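Local atomic coordinates of putative hyaluronoglucosaminidase (Clostridium perfringens, PDB entry 6PWI), a protein that probably acts as a family 84 glycoside hydrolase with hexosaminidase activity, this chain holding the catalytic barrel of a longer, probably secreted and wall-anchored protein. Residues Leu520-Asn531 with Val550-Ile561. Numbering follows the deposited sequence.
Sequences LDEYQEILDATN and VDSLRDLAESTI
Segments 520-531 and 550-561, parts of the successive helices 513-536 and 540-572, run antiparallel with their axes 150° apart and 8.8 Å from each other at closest; the backbones come nearest where Leu527 meets Ala557, whose small methyl touches Leu527 CB and Ile526 CG2. Packing is knobs-into-holes in both directions: Leu527 enters a hole formed by Arg554, Ala557, Glu558 and Ile561, while Ile561 sits among Leu520, Tyr523, Gln524 and Leu527. With CG2 anti to its backbone N, Thr560 lays this methyl over the centre of one face of the Tyr523 ring, a CH-pi contact 3.4 Å from CG2 to the ring centroid. A water joins Tyr523 OH to Thr560 OG1. Toward the other end, Ile526 and Thr530 pack on Leu553. The Arg554 chain turns at chi3, bringing its guanidinium edge to two hydrogen bonds: NH1 meets Thr530 O from above the carbonyl plane (2.8 Å, N-H...O 155°), whereas NE to Asn531 OD1 is more bent (131°). Its NH2 makes a salt bridge with Asp551 OD1, which lies in the guanidinium plane. One guanidinium thus ties the C-terminal part of 520-531 to the other helix. Phe473 of helix 467-475 and Phe616 of helix 613-623 extend the apolar interior. Such interlocking of successive antiparallel helices is characteristic of a helical bundle, here the C-terminal one following the eight-stranded catalytic barrel.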
ATOM      1  N   LEU A 520     -26.638  -8.296 -19.916  1.00 27.65           N
ATOM      2  CA  LEU A 520     -26.285  -9.701 -19.765  1.00 27.40           C
ATOM      3  C   LEU A 520     -24.819  -9.915 -20.152  1.00 28.78           C
ATOM      4  O   LEU A 520     -24.144 -10.768 -19.579  1.00 30.30           O
ATOM      5  CB  LEU A 520     -27.225 -10.591 -20.590  1.00 25.76           C
ATOM      6  CG  LEU A 520     -28.576 -10.931 -19.954  1.00 25.76           C
ATOM      7  CD1 LEU A 520     -29.502 -11.615 -20.951  1.00 24.32           C
ATOM      8  CD2 LEU A 520     -28.416 -11.797 -18.712  1.00 25.67           C
ATOM      9  N   ASP A 521     -24.321  -9.131 -21.114  1.00 29.32           N
ATOM     10  CA  ASP A 521     -22.905  -9.152 -21.447  1.00 30.98           C
ATOM     11  C   ASP A 521     -22.083  -8.756 -20.219  1.00 29.50           C
ATOM     12  O   ASP A 521     -21.089  -9.401 -19.894  1.00 28.20           O
ATOM     13  CB  ASP A 521     -22.576  -8.251 -22.644  1.00 33.67           C
ATOM     14  CG  ASP A 521     -22.795  -8.889 -24.008  1.00 37.52           C
ATOM     15  OD1 ASP A 521     -22.803 -10.141 -24.093  1.00 37.34           O
ATOM     16  OD2 ASP A 521     -22.954  -8.121 -24.989  1.00 41.52           O
ATOM     17  N   GLU A 522     -22.519  -7.697 -19.536  1.00 28.25           N
ATOM     18  CA  GLU A 522     -21.807  -7.197 -18.376  1.00 29.19           C
ATOM     19  C   GLU A 522     -21.760  -8.268 -17.288  1.00 27.73           C
ATOM     20  O   GLU A 522     -20.707  -8.510 -16.699  1.00 28.27           O
ATOM     21  CB  GLU A 522     -22.430  -5.889 -17.885  1.00 30.81           C
ATOM     22  CG  GLU A 522     -22.217  -4.730 -18.842  1.00 34.05           C
ATOM     23  CD  GLU A 522     -20.772  -4.501 -19.250  1.00 37.91           C
ATOM     24  OE1 GLU A 522     -19.934  -4.259 -18.356  1.00 39.66           O
ATOM     25  OE2 GLU A 522     -20.483  -4.590 -20.464  1.00 42.36           O
ATOM     26  N   TYR A 523     -22.899  -8.923 -17.042  1.00 25.76           N
ATOM     27  CA  TYR A 523     -22.977  -9.898 -15.966  1.00 24.87           C
ATOM     28  C   TYR A 523     -22.267 -11.198 -16.337  1.00 25.55           C
ATOM     29  O   TYR A 523     -21.713 -11.862 -15.463  1.00 26.42           O
ATOM     30  CB  TYR A 523     -24.408 -10.035 -15.443  1.00 22.31           C
ATOM     31  CG  TYR A 523     -24.758  -8.971 -14.434  1.00 21.08           C
ATOM     32  CD1 TYR A 523     -24.549  -9.184 -13.078  1.00 20.45           C
ATOM     33  CD2 TYR A 523     -25.250  -7.734 -14.830  1.00 20.00           C
ATOM     34  CE1 TYR A 523     -24.849  -8.213 -12.136  1.00 19.52           C
ATOM     35  CE2 TYR A 523     -25.553  -6.749 -13.903  1.00 19.36           C
ATOM     36  CZ  TYR A 523     -25.357  -6.992 -12.551  1.00 19.73           C
ATOM     37  OH  TYR A 523     -25.651  -6.036 -11.623  1.00 18.92           O
ATOM     38  N   GLN A 524     -22.242 -11.539 -17.632  1.00 26.47           N
ATOM     39  CA  GLN A 524     -21.558 -12.750 -18.067  1.00 27.11           C
ATOM     40  C   GLN A 524     -20.052 -12.599 -17.848  1.00 27.68           C
ATOM     41  O   GLN A 524     -19.374 -13.570 -17.506  1.00 28.28           O
ATOM     42  CB  GLN A 524     -21.921 -13.112 -19.511  1.00 26.23           C
ATOM     43  CG  GLN A 524     -21.506 -14.519 -19.925  1.00 26.57           C
ATOM     44  CD  GLN A 524     -22.175 -15.620 -19.131  1.00 28.07           C
ATOM     45  OE1 GLN A 524     -23.369 -15.576 -18.826  1.00 28.08           O
ATOM     46  NE2 GLN A 524     -21.398 -16.638 -18.791  1.00 28.22           N
ATOM     47  N   GLU A 525     -19.549 -11.371 -18.026  1.00 27.26           N
ATOM     48  CA  GLU A 525     -18.145 -11.059 -17.812  1.00 28.15           C
ATOM     49  C   GLU A 525     -17.781 -11.226 -16.333  1.00 27.81           C
ATOM     50  O   GLU A 525     -16.726 -11.772 -16.015  1.00 27.71           O
ATOM     51  CB  GLU A 525     -17.837  -9.657 -18.333  1.00 29.49           C
ATOM     52  CG  GLU A 525     -16.437  -9.190 -17.998  1.00 34.89           C
ATOM     53  CD  GLU A 525     -15.995  -7.942 -18.746  1.00 38.79           C
ATOM     54  OE1 GLU A 525     -15.946  -6.861 -18.121  1.00 38.25           O
ATOM     55  OE2 GLU A 525     -15.690  -8.058 -19.955  1.00 44.10           O
ATOM     56  N   ILE A 526     -18.657 -10.756 -15.434  1.00 26.30           N
ATOM     57  CA  ILE A 526     -18.443 -10.928 -14.007  1.00 25.05           C
ATOM     58  C   ILE A 526     -18.390 -12.421 -13.702  1.00 26.65           C
ATOM     59  O   ILE A 526     -17.454 -12.887 -13.055  1.00 27.32           O
ATOM     60  CB  ILE A 526     -19.521 -10.206 -13.173  1.00 23.73           C
ATOM     61  CG1 ILE A 526     -19.446  -8.686 -13.341  1.00 22.71           C
ATOM     62  CG2 ILE A 526     -19.440 -10.618 -11.708  1.00 22.24           C
ATOM     63  CD1 ILE A 526     -20.635  -7.947 -12.779  1.00 22.53           C
ATOM     64  N   LEU A 527     -19.390 -13.163 -14.196  1.00 27.31           N
ATOM     65  CA  LEU A 527     -19.521 -14.581 -13.904  1.00 27.99           C
ATOM     66  C   LEU A 527     -18.292 -15.342 -14.402  1.00 29.23           C
ATOM     67  O   LEU A 527     -17.752 -16.186 -13.687  1.00 29.62           O
ATOM     68  CB  LEU A 527     -20.808 -15.110 -14.541  1.00 28.00           C
ATOM     69  CG  LEU A 527     -21.036 -16.614 -14.395  1.00 28.92           C
ATOM     70  CD1 LEU A 527     -21.158 -17.018 -12.932  1.00 29.19           C
ATOM     71  CD2 LEU A 527     -22.268 -17.056 -15.169  1.00 29.70           C
ATOM     72  N   ASP A 528     -17.852 -15.035 -15.627  1.00 30.10           N
ATOM     73  CA  ASP A 528     -16.700 -15.702 -16.214  1.00 31.08           C
ATOM     74  C   ASP A 528     -15.457 -15.460 -15.359  1.00 30.10           C
ATOM     75  O   ASP A 528     -14.653 -16.367 -15.152  1.00 29.34           O
ATOM     76  CB  ASP A 528     -16.487 -15.289 -17.674  1.00 33.47           C
ATOM     77  CG  ASP A 528     -17.497 -15.901 -18.637  1.00 36.49           C
ATOM     78  OD1 ASP A 528     -18.068 -16.967 -18.305  1.00 35.87           O
ATOM     79  OD2 ASP A 528     -17.705 -15.306 -19.718  1.00 38.78           O
ATOM     80  N   ALA A 529     -15.316 -14.225 -14.868  1.00 28.40           N
ATOM     81  CA  ALA A 529     -14.198 -13.861 -14.020  1.00 27.45           C
ATOM     82  C   ALA A 529     -14.183 -14.734 -12.763  1.00 26.78           C
ATOM     83  O   ALA A 529     -13.129 -15.205 -12.350  1.00 27.04           O
ATOM     84  CB  ALA A 529     -14.262 -12.386 -13.695  1.00 28.33           C
ATOM     85  N   THR A 530     -15.358 -14.970 -12.174  1.00 25.71           N
ATOM     86  CA  THR A 530     -15.443 -15.735 -10.941  1.00 25.98           C
ATOM     87  C   THR A 530     -15.192 -17.219 -11.203  1.00 26.51           C
ATOM     88  O   THR A 530     -14.937 -17.973 -10.264  1.00 26.47           O
ATOM     89  CB  THR A 530     -16.790 -15.547 -10.227  1.00 26.33           C
ATOM     90  OG1 THR A 530     -17.807 -16.208 -10.983  1.00 27.63           O
ATOM     91  CG2 THR A 530     -17.144 -14.099  -9.959  1.00 25.15           C
ATOM     92  N   ASN A 531     -15.283 -17.637 -12.473  1.00 26.96           N
ATOM     93  CA  ASN A 531     -15.127 -19.040 -12.827  1.00 27.64           C
ATOM     94  C   ASN A 531     -13.718 -19.329 -13.350  1.00 29.81           C
ATOM     95  O   ASN A 531     -13.255 -20.464 -13.275  1.00 32.07           O
ATOM     96  CB  ASN A 531     -16.228 -19.536 -13.772  1.00 26.77           C
ATOM     97  CG  ASN A 531     -17.570 -19.736 -13.096  1.00 26.30           C
ATOM     98  OD1 ASN A 531     -17.647 -20.086 -11.920  1.00 27.16           O
ATOM     99  ND2 ASN A 531     -18.640 -19.510 -13.833  1.00 25.37           N
ATOM    100  N   VAL A 550     -15.456 -14.280  -3.922  1.00 23.90           N
ATOM    101  CA  VAL A 550     -15.655 -14.662  -5.308  1.00 24.11           C
ATOM    102  C   VAL A 550     -16.874 -15.577  -5.383  1.00 25.45           C
ATOM    103  O   VAL A 550     -17.648 -15.499  -6.332  1.00 26.76           O
ATOM    104  CB  VAL A 550     -14.382 -15.295  -5.899  1.00 23.68           C
ATOM    105  CG1 VAL A 550     -14.574 -15.767  -7.329  1.00 22.51           C
ATOM    106  CG2 VAL A 550     -13.204 -14.332  -5.819  1.00 22.84           C
ATOM    107  N   ASP A 551     -17.051 -16.419  -4.356  1.00 27.49           N
ATOM    108  CA  ASP A 551     -18.181 -17.331  -4.265  1.00 27.80           C
ATOM    109  C   ASP A 551     -19.478 -16.528  -4.164  1.00 27.80           C
ATOM    110  O   ASP A 551     -20.469 -16.835  -4.828  1.00 27.52           O
ATOM    111  CB  ASP A 551     -18.025 -18.301  -3.090  1.00 29.78           C
ATOM    112  CG  ASP A 551     -16.959 -19.370  -3.295  1.00 34.19           C
ATOM    113  OD1 ASP A 551     -16.630 -19.663  -4.467  1.00 35.94           O
ATOM    114  OD2 ASP A 551     -16.459 -19.911  -2.275  1.00 36.24           O
ATOM    115  N   SER A 552     -19.457 -15.480  -3.337  1.00 25.95           N
ATOM    116  CA  SER A 552     -20.632 -14.649  -3.152  1.00 24.86           C
ATOM    117  C   SER A 552     -20.949 -13.911  -4.450  1.00 24.96           C
ATOM    118  O   SER A 552     -22.102 -13.865  -4.872  1.00 25.99           O
ATOM    119  CB  SER A 552     -20.445 -13.717  -1.989  1.00 24.03           C
ATOM    120  OG  SER A 552     -21.640 -13.012  -1.721  1.00 24.06           O
ATOM    121  N   LEU A 553     -19.910 -13.378  -5.101  1.00 24.20           N
ATOM    122  CA  LEU A 553     -20.089 -12.621  -6.329  1.00 24.39           C
ATOM    123  C   LEU A 553     -20.579 -13.522  -7.464  1.00 25.39           C
ATOM    124  O   LEU A 553     -21.366 -13.077  -8.303  1.00 26.46           O
ATOM    125  CB  LEU A 553     -18.782 -11.918  -6.706  1.00 22.62           C
ATOM    126  CG  LEU A 553     -18.851 -11.066  -7.970  1.00 21.89           C
ATOM    127  CD1 LEU A 553     -19.794  -9.890  -7.786  1.00 21.20           C
ATOM    128  CD2 LEU A 553     -17.467 -10.589  -8.380  1.00 22.29           C
ATOM    129  N   ARG A 554     -20.102 -14.773  -7.505  1.00 24.56           N
ATOM    130  CA  ARG A 554     -20.547 -15.703  -8.529  1.00 25.38           C
ATOM    131  C   ARG A 554     -22.066 -15.865  -8.438  1.00 26.36           C
ATOM    132  O   ARG A 554     -22.768 -15.758  -9.442  1.00 26.57           O
ATOM    133  CB  ARG A 554     -19.831 -17.051  -8.407  1.00 24.93           C
ATOM    134  CG  ARG A 554     -20.293 -18.095  -9.417  1.00 23.92           C
ATOM    135  CD  ARG A 554     -19.624 -19.452  -9.300  1.00 23.04           C
ATOM    136  NE  ARG A 554     -18.175 -19.330  -9.200  1.00 23.99           N
ATOM    137  CZ  ARG A 554     -17.476 -19.462  -8.070  1.00 24.04           C
ATOM    138  NH1 ARG A 554     -16.161 -19.318  -8.084  1.00 23.56           N
ATOM    139  NH2 ARG A 554     -18.096 -19.735  -6.933  1.00 22.91           N
ATOM    140  N   ASP A 555     -22.556 -16.075  -7.214  1.00 27.07           N
ATOM    141  CA  ASP A 555     -23.976 -16.233  -6.951  1.00 28.60           C
ATOM    142  C   ASP A 555     -24.749 -14.968  -7.335  1.00 29.76           C
ATOM    143  O   ASP A 555     -25.832 -15.076  -7.915  1.00 29.70           O
ATOM    144  CB  ASP A 555     -24.218 -16.708  -5.516  1.00 30.24           C
ATOM    145  CG  ASP A 555     -23.541 -18.035  -5.198  1.00 34.13           C
ATOM    146  OD1 ASP A 555     -23.239 -18.800  -6.151  1.00 36.51           O
ATOM    147  OD2 ASP A 555     -23.318 -18.307  -3.998  1.00 35.34           O
ATOM    148  N   LEU A 556     -24.196 -13.779  -7.026  1.00 27.43           N
ATOM    149  CA  LEU A 556     -24.844 -12.528  -7.394  1.00 25.28           C
ATOM    150  C   LEU A 556     -24.996 -12.458  -8.911  1.00 24.68           C
ATOM    151  O   LEU A 556     -26.045 -12.052  -9.401  1.00 24.26           O
ATOM    152  CB  LEU A 556     -24.053 -11.309  -6.900  1.00 24.58           C
ATOM    153  CG  LEU A 556     -24.032 -11.001  -5.402  1.00 23.66           C
ATOM    154  CD1 LEU A 556     -23.346  -9.665  -5.176  1.00 23.05           C
ATOM    155  CD2 LEU A 556     -25.420 -10.989  -4.780  1.00 22.82           C
ATOM    156  N   ALA A 557     -23.941 -12.830  -9.645  1.00 25.33           N
ATOM    157  CA  ALA A 557     -23.981 -12.795 -11.100  1.00 27.42           C
ATOM    158  C   ALA A 557     -25.041 -13.759 -11.634  1.00 28.92           C
ATOM    159  O   ALA A 557     -25.786 -13.414 -12.547  1.00 29.16           O
ATOM    160  CB  ALA A 557     -22.625 -13.092 -11.684  1.00 27.38           C
ATOM    161  N   GLU A 558     -25.110 -14.964 -11.053  1.00 29.40           N
ATOM    162  CA  GLU A 558     -26.076 -15.960 -11.483  1.00 29.62           C
ATOM    163  C   GLU A 558     -27.494 -15.483 -11.176  1.00 28.10           C
ATOM    164  O   GLU A 558     -28.400 -15.688 -11.976  1.00 29.18           O
ATOM    165  CB  GLU A 558     -25.755 -17.328 -10.880  1.00 31.77           C
ATOM    166  CG  GLU A 558     -24.819 -18.139 -11.758  1.00 38.26           C
ATOM    167  CD  GLU A 558     -24.070 -19.288 -11.100  1.00 44.28           C
ATOM    168  OE1 GLU A 558     -24.188 -19.455  -9.862  1.00 48.93           O
ATOM    169  OE2 GLU A 558     -23.360 -20.020 -11.829  1.00 48.39           O
ATOM    170  N   SER A 559     -27.668 -14.834 -10.021  1.00 25.83           N
ATOM    171  CA  SER A 559     -28.958 -14.329  -9.576  1.00 24.27           C
ATOM    172  C   SER A 559     -29.450 -13.218 -10.503  1.00 24.63           C
ATOM    173  O   SER A 559     -30.617 -13.186 -10.880  1.00 25.45           O
ATOM    174  CB  SER A 559     -28.875 -13.850  -8.153  1.00 22.37           C
ATOM    175  OG  SER A 559     -30.101 -13.281  -7.733  1.00 20.73           O
ATOM    176  N   THR A 560     -28.551 -12.302 -10.863  1.00 24.25           N
ATOM    177  CA  THR A 560     -28.923 -11.181 -11.706  1.00 23.85           C
ATOM    178  C   THR A 560     -29.334 -11.696 -13.081  1.00 23.80           C
ATOM    179  O   THR A 560     -30.329 -11.240 -13.635  1.00 24.92           O
ATOM    180  CB  THR A 560     -27.815 -10.120 -11.734  1.00 23.58           C
ATOM    181  OG1 THR A 560     -27.570  -9.749 -10.375  1.00 23.24           O
ATOM    182  CG2 THR A 560     -28.184  -8.901 -12.551  1.00 22.04           C
ATOM    183  N   ILE A 561     -28.573 -12.661 -13.605  1.00 23.33           N
ATOM    184  CA  ILE A 561     -28.827 -13.228 -14.920  1.00 23.39           C
ATOM    185  C   ILE A 561     -30.190 -13.926 -14.929  1.00 23.93           C
ATOM    186  O   ILE A 561     -30.953 -13.789 -15.888  1.00 22.88           O
ATOM    187  CB  ILE A 561     -27.666 -14.144 -15.364  1.00 22.90           C
ATOM    188  CG1 ILE A 561     -26.392 -13.328 -15.610  1.00 23.01           C
ATOM    189  CG2 ILE A 561     -28.049 -14.966 -16.590  1.00 21.34           C
ATOM    190  CD1 ILE A 561     -25.150 -14.170 -15.831  1.00 22.92           C
TER
HETATM  191  O   HOH W   1     -26.661  -7.329  -9.558  1.00 16.83           O